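Local coordinates for N-acetyltransferase family protein (Bacillus anthracis, PDB 3LNB) that catalyses transfer of an acetyl group from acetyl-coenzyme A to arylamines, and inactivates the antibacterial drug sulfamethoxazole, at residues N80-I92 / Y100-D112. The protein carries 1 engineered substitution. Numbering follows the deposited sequence.
Sequences NISKNNLVEKLLI and YELNSLLYYFLMD
I81 reaches helix 99-112 with CD1, which lies at the edge of the Y100 ring and 3.8 Å from E101 CG. At the first residue of helix 83-92, K83 lays its aliphatic part across Y108: CB stands over the ring centre in a CH-pi contact, 3.8 Å from the centroid. A bend at chi3 (-68°) brings CE over CD1 of the ring, and NZ ends 4.4 Å from D112 OD1, too far for a salt bridge; two waters link the charges instead, while D112 OD2 is also hydrogen-bonded to T33 OG1. L86 is the central knob, set among E101, S104, L105 and Y108, with CD1 3.6 Å from S104 CB and at the Y108 ring edge. The two helices, axes 9.7 Å apart at 113°, belong to the helical N-terminal part of the arylamine N-acetyltransferase fold; helix 99-112 starts at C99, probably the catalytic cysteine of a Cys-His-Asp triad. K89, extended with CG anti to the backbone N (chi1 -179°), forms a salt bridge from NZ to E101 OE1 at 2.8 Å, meeting the syn lone pair, and a second one to D72. L90 CD2 packs 3.7 Å from L102 CD2, and L91 CD2 meets L105 CD2, which L90 also touches.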
loop_
_atom_site.group_PDB
_atom_site.type_symbol
_atom_site.label_atom_id
_atom_site.label_comp_id
_atom_site.label_asym_id
_atom_site.label_seq_id
_atom_site.Cartn_x
_atom_site.Cartn_y
_atom_site.Cartn_z
ATOM N N ASN A 80 -13.941 8.303 -8.027
ATOM C CA ASN A 80 -14.364 7.172 -7.217
ATOM C C ASN A 80 -13.504 5.995 -7.649
ATOM O O ASN A 80 -12.962 5.976 -8.759
ATOM C CB ASN A 80 -15.841 6.857 -7.453
ATOM C CG ASN A 80 -16.206 6.870 -8.917
ATOM O OD1 ASN A 80 -16.169 7.914 -9.561
ATOM N ND2 ASN A 80 -16.560 5.704 -9.457
ATOM N N ILE A 81 -13.385 5.012 -6.767
ATOM C CA ILE A 81 -12.585 3.835 -7.038
ATOM C C ILE A 81 -13.375 2.792 -7.826
ATOM O O ILE A 81 -14.520 2.487 -7.497
ATOM C CB ILE A 81 -12.104 3.203 -5.714
ATOM C CG1 ILE A 81 -11.458 4.276 -4.829
ATOM C CG2 ILE A 81 -11.132 2.071 -5.998
ATOM C CD1 ILE A 81 -10.229 4.917 -5.418
ATOM N N SER A 82 -12.748 2.263 -8.875
ATOM C CA SER A 82 -13.336 1.232 -9.718
ATOM C C SER A 82 -12.184 0.554 -10.454
ATOM O O SER A 82 -11.102 1.135 -10.592
ATOM C CB SER A 82 -14.309 1.834 -10.735
ATOM O OG SER A 82 -13.613 2.400 -11.830
ATOM N N LYS A 83 -12.412 -0.672 -10.918
ATOM C CA LYS A 83 -11.379 -1.411 -11.637
ATOM C C LYS A 83 -10.810 -0.553 -12.764
ATOM O O LYS A 83 -9.602 -0.307 -12.835
ATOM C CB LYS A 83 -11.956 -2.707 -12.223
ATOM C CG LYS A 83 -10.978 -3.453 -13.132
ATOM C CD LYS A 83 -11.618 -4.658 -13.804
ATOM C CE LYS A 83 -11.949 -5.740 -12.803
ATOM N NZ LYS A 83 -12.706 -6.855 -13.443
ATOM N N ASN A 84 -11.694 -0.091 -13.641
ATOM C CA ASN A 84 -11.294 0.728 -14.765
ATOM C C ASN A 84 -10.504 1.970 -14.360
ATOM O O ASN A 84 -9.464 2.256 -14.946
ATOM C CB ASN A 84 -12.520 1.155 -15.571
ATOM C CG ASN A 84 -12.212 2.281 -16.512
ATOM O OD1 ASN A 84 -11.661 2.068 -17.595
ATOM N ND2 ASN A 84 -12.525 3.503 -16.095
ATOM N N ASN A 85 -11.005 2.711 -13.370
ATOM C CA ASN A 85 -10.326 3.920 -12.909
ATOM C C ASN A 85 -8.949 3.605 -12.334
ATOM O O ASN A 85 -8.009 4.383 -12.479
ATOM C CB ASN A 85 -11.178 4.654 -11.865
ATOM C CG ASN A 85 -12.381 5.343 -12.486
ATOM O OD1 ASN A 85 -12.398 5.595 -13.692
ATOM N ND2 ASN A 85 -13.382 5.665 -11.670
ATOM N N LEU A 86 -8.835 2.456 -11.681
ATOM C CA LEU A 86 -7.567 2.037 -11.112
ATOM C C LEU A 86 -6.597 1.684 -12.235
ATOM O O LEU A 86 -5.436 2.086 -12.207
ATOM C CB LEU A 86 -7.778 0.841 -10.182
ATOM C CG LEU A 86 -8.501 1.214 -8.882
ATOM C CD1 LEU A 86 -8.892 -0.034 -8.132
ATOM C CD2 LEU A 86 -7.602 2.093 -8.036
ATOM N N VAL A 87 -7.071 0.935 -13.225
ATOM C CA VAL A 87 -6.221 0.567 -14.355
ATOM C C VAL A 87 -5.761 1.837 -15.079
ATOM O O VAL A 87 -4.594 1.968 -15.445
ATOM C CB VAL A 87 -6.973 -0.349 -15.363
ATOM C CG1 VAL A 87 -6.123 -0.558 -16.619
ATOM C CG2 VAL A 87 -7.294 -1.697 -14.711
ATOM N N GLU A 88 -6.680 2.779 -15.269
ATOM C CA GLU A 88 -6.351 4.025 -15.957
ATOM C C GLU A 88 -5.296 4.839 -15.214
ATOM O O GLU A 88 -4.300 5.261 -15.794
ATOM C CB GLU A 88 -7.597 4.886 -16.128
ATOM C CG GLU A 88 -7.384 6.085 -17.044
ATOM C CD GLU A 88 -6.956 5.657 -18.437
ATOM O OE1 GLU A 88 -7.540 4.679 -18.954
ATOM O OE2 GLU A 88 -6.047 6.295 -19.017
ATOM N N LYS A 89 -5.516 5.051 -13.921
ATOM C CA LYS A 89 -4.587 5.847 -13.130
ATOM C C LYS A 89 -3.242 5.191 -12.826
ATOM O O LYS A 89 -2.205 5.694 -13.254
ATOM C CB LYS A 89 -5.242 6.279 -11.811
ATOM C CG LYS A 89 -4.353 7.147 -10.933
ATOM C CD LYS A 89 -5.019 7.496 -9.608
ATOM C CE LYS A 89 -4.040 8.247 -8.695
ATOM N NZ LYS A 89 -4.574 8.493 -7.329
ATOM N N LEU A 90 -3.262 4.077 -12.097
ATOM C CA LEU A 90 -2.028 3.405 -11.701
ATOM C C LEU A 90 -1.249 2.635 -12.753
ATOM O O LEU A 90 -0.034 2.477 -12.625
ATOM C CB LEU A 90 -2.282 2.469 -10.522
ATOM C CG LEU A 90 -2.478 3.116 -9.153
ATOM C CD1 LEU A 90 -3.799 3.840 -9.120
ATOM C CD2 LEU A 90 -2.430 2.046 -8.078
ATOM N N LEU A 91 -1.926 2.138 -13.778
ATOM C CA LEU A 91 -1.213 1.387 -14.793
ATOM C C LEU A 91 -0.942 2.205 -16.049
ATOM O O LEU A 91 0.210 2.458 -16.390
ATOM C CB LEU A 91 -1.981 0.107 -15.143
ATOM C CG LEU A 91 -2.307 -0.786 -13.940
ATOM C CD1 LEU A 91 -2.970 -2.072 -14.407
ATOM C CD2 LEU A 91 -1.036 -1.096 -13.165
ATOM N N ILE A 92 -2.004 2.635 -16.724
ATOM C CA ILE A 92 -1.862 3.404 -17.955
ATOM C C ILE A 92 -1.178 4.767 -17.816
ATOM O O ILE A 92 -0.242 5.069 -18.559
ATOM C CB ILE A 92 -3.236 3.575 -18.629
ATOM C CG1 ILE A 92 -3.765 2.197 -19.042
ATOM C CG2 ILE A 92 -3.133 4.504 -19.840
ATOM C CD1 ILE A 92 -5.207 2.209 -19.479
ATOM N N TYR A 100 -5.810 2.240 -0.179
ATOM C CA TYR A 100 -7.074 1.770 -0.735
ATOM C C TYR A 100 -7.093 1.659 -2.261
ATOM O O TYR A 100 -7.964 0.993 -2.827
ATOM C CB TYR A 100 -8.241 2.644 -0.260
ATOM C CG TYR A 100 -8.071 4.114 -0.507
ATOM C CD1 TYR A 100 -7.485 4.940 0.451
ATOM C CD2 TYR A 100 -8.476 4.684 -1.711
ATOM C CE1 TYR A 100 -7.308 6.299 0.215
ATOM C CE2 TYR A 100 -8.298 6.034 -1.957
ATOM C CZ TYR A 100 -7.714 6.837 -0.992
ATOM O OH TYR A 100 -7.527 8.175 -1.252
ATOM N N GLU A 101 -6.145 2.308 -2.931
ATOM C CA GLU A 101 -6.072 2.226 -4.388
ATOM C C GLU A 101 -5.132 1.094 -4.766
ATOM O O GLU A 101 -5.461 0.250 -5.598
ATOM C CB GLU A 101 -5.568 3.540 -4.982
ATOM C CG GLU A 101 -6.483 4.719 -4.696
ATOM C CD GLU A 101 -5.889 6.036 -5.151
ATOM O OE1 GLU A 101 -6.054 6.396 -6.339
ATOM O OE2 GLU A 101 -5.248 6.703 -4.316
ATOM N N LEU A 102 -3.961 1.079 -4.142
ATOM C CA LEU A 102 -2.974 0.043 -4.404
ATOM C C LEU A 102 -3.555 -1.347 -4.146
ATOM O O LEU A 102 -3.453 -2.234 -4.996
ATOM C CB LEU A 102 -1.736 0.268 -3.530
ATOM C CG LEU A 102 -0.896 1.500 -3.895
ATOM C CD1 LEU A 102 0.145 1.783 -2.814
ATOM C CD2 LEU A 102 -0.225 1.248 -5.247
ATOM N N ASN A 103 -4.176 -1.536 -2.986
ATOM C CA ASN A 103 -4.742 -2.837 -2.655
ATOM C C ASN A 103 -6.042 -3.175 -3.375
ATOM O O ASN A 103 -6.375 -4.344 -3.520
ATOM C CB ASN A 103 -4.917 -2.985 -1.142
ATOM C CG ASN A 103 -3.592 -3.219 -0.430
ATOM O OD1 ASN A 103 -2.675 -3.827 -0.988
ATOM N ND2 ASN A 103 -3.489 -2.753 0.806
ATOM N N SER A 104 -6.783 -2.165 -3.814
ATOM C CA SER A 104 -8.005 -2.436 -4.556
ATOM C C SER A 104 -7.579 -2.978 -5.922
ATOM O O SER A 104 -8.156 -3.937 -6.429
ATOM C CB SER A 104 -8.839 -1.163 -4.736
ATOM O OG SER A 104 -9.595 -0.872 -3.573
ATOM N N LEU A 105 -6.556 -2.363 -6.506
ATOM C CA LEU A 105 -6.044 -2.801 -7.800
ATOM C C LEU A 105 -5.517 -4.222 -7.698
ATOM O O LEU A 105 -5.863 -5.084 -8.509
ATOM C CB LEU A 105 -4.924 -1.879 -8.282
ATOM C CG LEU A 105 -4.247 -2.317 -9.587
ATOM C CD1 LEU A 105 -5.262 -2.327 -10.732
ATOM C CD2 LEU A 105 -3.105 -1.378 -9.901
ATOM N N LEU A 106 -4.675 -4.467 -6.700
ATOM C CA LEU A 106 -4.116 -5.797 -6.502
ATOM C C LEU A 106 -5.248 -6.803 -6.290
ATOM O O LEU A 106 -5.163 -7.944 -6.739
ATOM C CB LEU A 106 -3.169 -5.810 -5.297
ATOM C CG LEU A 106 -2.567 -7.172 -4.927
ATOM C CD1 LEU A 106 -1.832 -7.754 -6.126
ATOM C CD2 LEU A 106 -1.612 -7.012 -3.754
ATOM N N TYR A 107 -6.302 -6.378 -5.600
ATOM C CA TYR A 107 -7.441 -7.256 -5.358
ATOM C C TYR A 107 -7.999 -7.721 -6.703
ATOM O O TYR A 107 -8.133 -8.920 -6.950
ATOM C CB TYR A 107 -8.542 -6.525 -4.579
ATOM C CG TYR A 107 -9.900 -7.192 -4.682
ATOM C CD1 TYR A 107 -10.203 -8.334 -3.937
ATOM C CD2 TYR A 107 -10.857 -6.719 -5.579
ATOM C CE1 TYR A 107 -11.429 -8.996 -4.091
ATOM C CE2 TYR A 107 -12.085 -7.368 -5.742
ATOM C CZ TYR A 107 -12.362 -8.509 -4.998
ATOM O OH TYR A 107 -13.546 -9.180 -5.210
ATOM N N TYR A 108 -8.329 -6.765 -7.565
ATOM C CA TYR A 108 -8.871 -7.094 -8.874
ATOM C C TYR A 108 -7.925 -8.011 -9.636
ATOM O O TYR A 108 -8.359 -8.993 -10.234
ATOM C CB TYR A 108 -9.131 -5.823 -9.693
ATOM C CG TYR A 108 -10.349 -5.051 -9.240
ATOM C CD1 TYR A 108 -11.595 -5.672 -9.160
ATOM C CD2 TYR A 108 -10.261 -3.706 -8.888
ATOM C CE1 TYR A 108 -12.732 -4.973 -8.740
ATOM C CE2 TYR A 108 -11.392 -2.994 -8.462
ATOM C CZ TYR A 108 -12.622 -3.636 -8.394
ATOM O OH TYR A 108 -13.750 -2.946 -7.994
ATOM N N PHE A 109 -6.636 -7.692 -9.603
ATOM C CA PHE A 109 -5.650 -8.505 -10.299
ATOM C C PHE A 109 -5.672 -9.945 -9.793
ATOM O O PHE A 109 -5.755 -10.887 -10.586
ATOM C CB PHE A 109 -4.243 -7.931 -10.118
ATOM C CG PHE A 109 -3.180 -8.704 -10.854
ATOM C CD1 PHE A 109 -3.143 -8.707 -12.243
ATOM C CD2 PHE A 109 -2.236 -9.449 -10.158
ATOM C CE1 PHE A 109 -2.178 -9.446 -12.931
ATOM C CE2 PHE A 109 -1.266 -10.193 -10.836
ATOM C CZ PHE A 109 -1.239 -10.191 -12.224
ATOM N N LEU A 110 -5.605 -10.112 -8.476
ATOM C CA LEU A 110 -5.607 -11.446 -7.889
ATOM C C LEU A 110 -6.907 -12.203 -8.165
ATOM O O LEU A 110 -6.908 -13.433 -8.238
ATOM C CB LEU A 110 -5.338 -11.370 -6.385
ATOM C CG LEU A 110 -3.940 -10.861 -6.002
ATOM C CD1 LEU A 110 -3.764 -10.919 -4.485
ATOM C CD2 LEU A 110 -2.876 -11.708 -6.691
ATOM N N MET A 111 -8.012 -11.477 -8.309
ATOM C CA MET A 111 -9.281 -12.127 -8.617
ATOM C C MET A 111 -9.168 -12.667 -10.044
ATOM O O MET A 111 -9.558 -13.800 -10.318
ATOM C CB MET A 111 -10.452 -11.142 -8.517
ATOM C CG MET A 111 -10.952 -10.858 -7.092
ATOM S SD MET A 111 -11.737 -12.286 -6.255
ATOM C CE MET A 111 -13.331 -12.325 -7.094
ATOM N N ASP A 112 -8.629 -11.855 -10.950
ATOM C CA ASP A 112 -8.460 -12.285 -12.335
ATOM C C ASP A 112 -7.539 -13.496 -12.401
ATOM O O ASP A 112 -7.688 -14.354 -13.273
ATOM C CB ASP A 112 -7.876 -11.163 -13.188
ATOM C CG ASP A 112 -8.917 -10.152 -13.612
ATOM O OD1 ASP A 112 -10.108 -10.350 -13.291
ATOM O OD2 ASP A 112 -8.541 -9.163 -14.274
HETATM O O HOH W 1 -11.253 -8.656 -11.345
HETATM O O HOH W 2 -10.822 -7.730 -15.242
HETATM O O HOH W 3 -15.128 -1.763 -10.328
#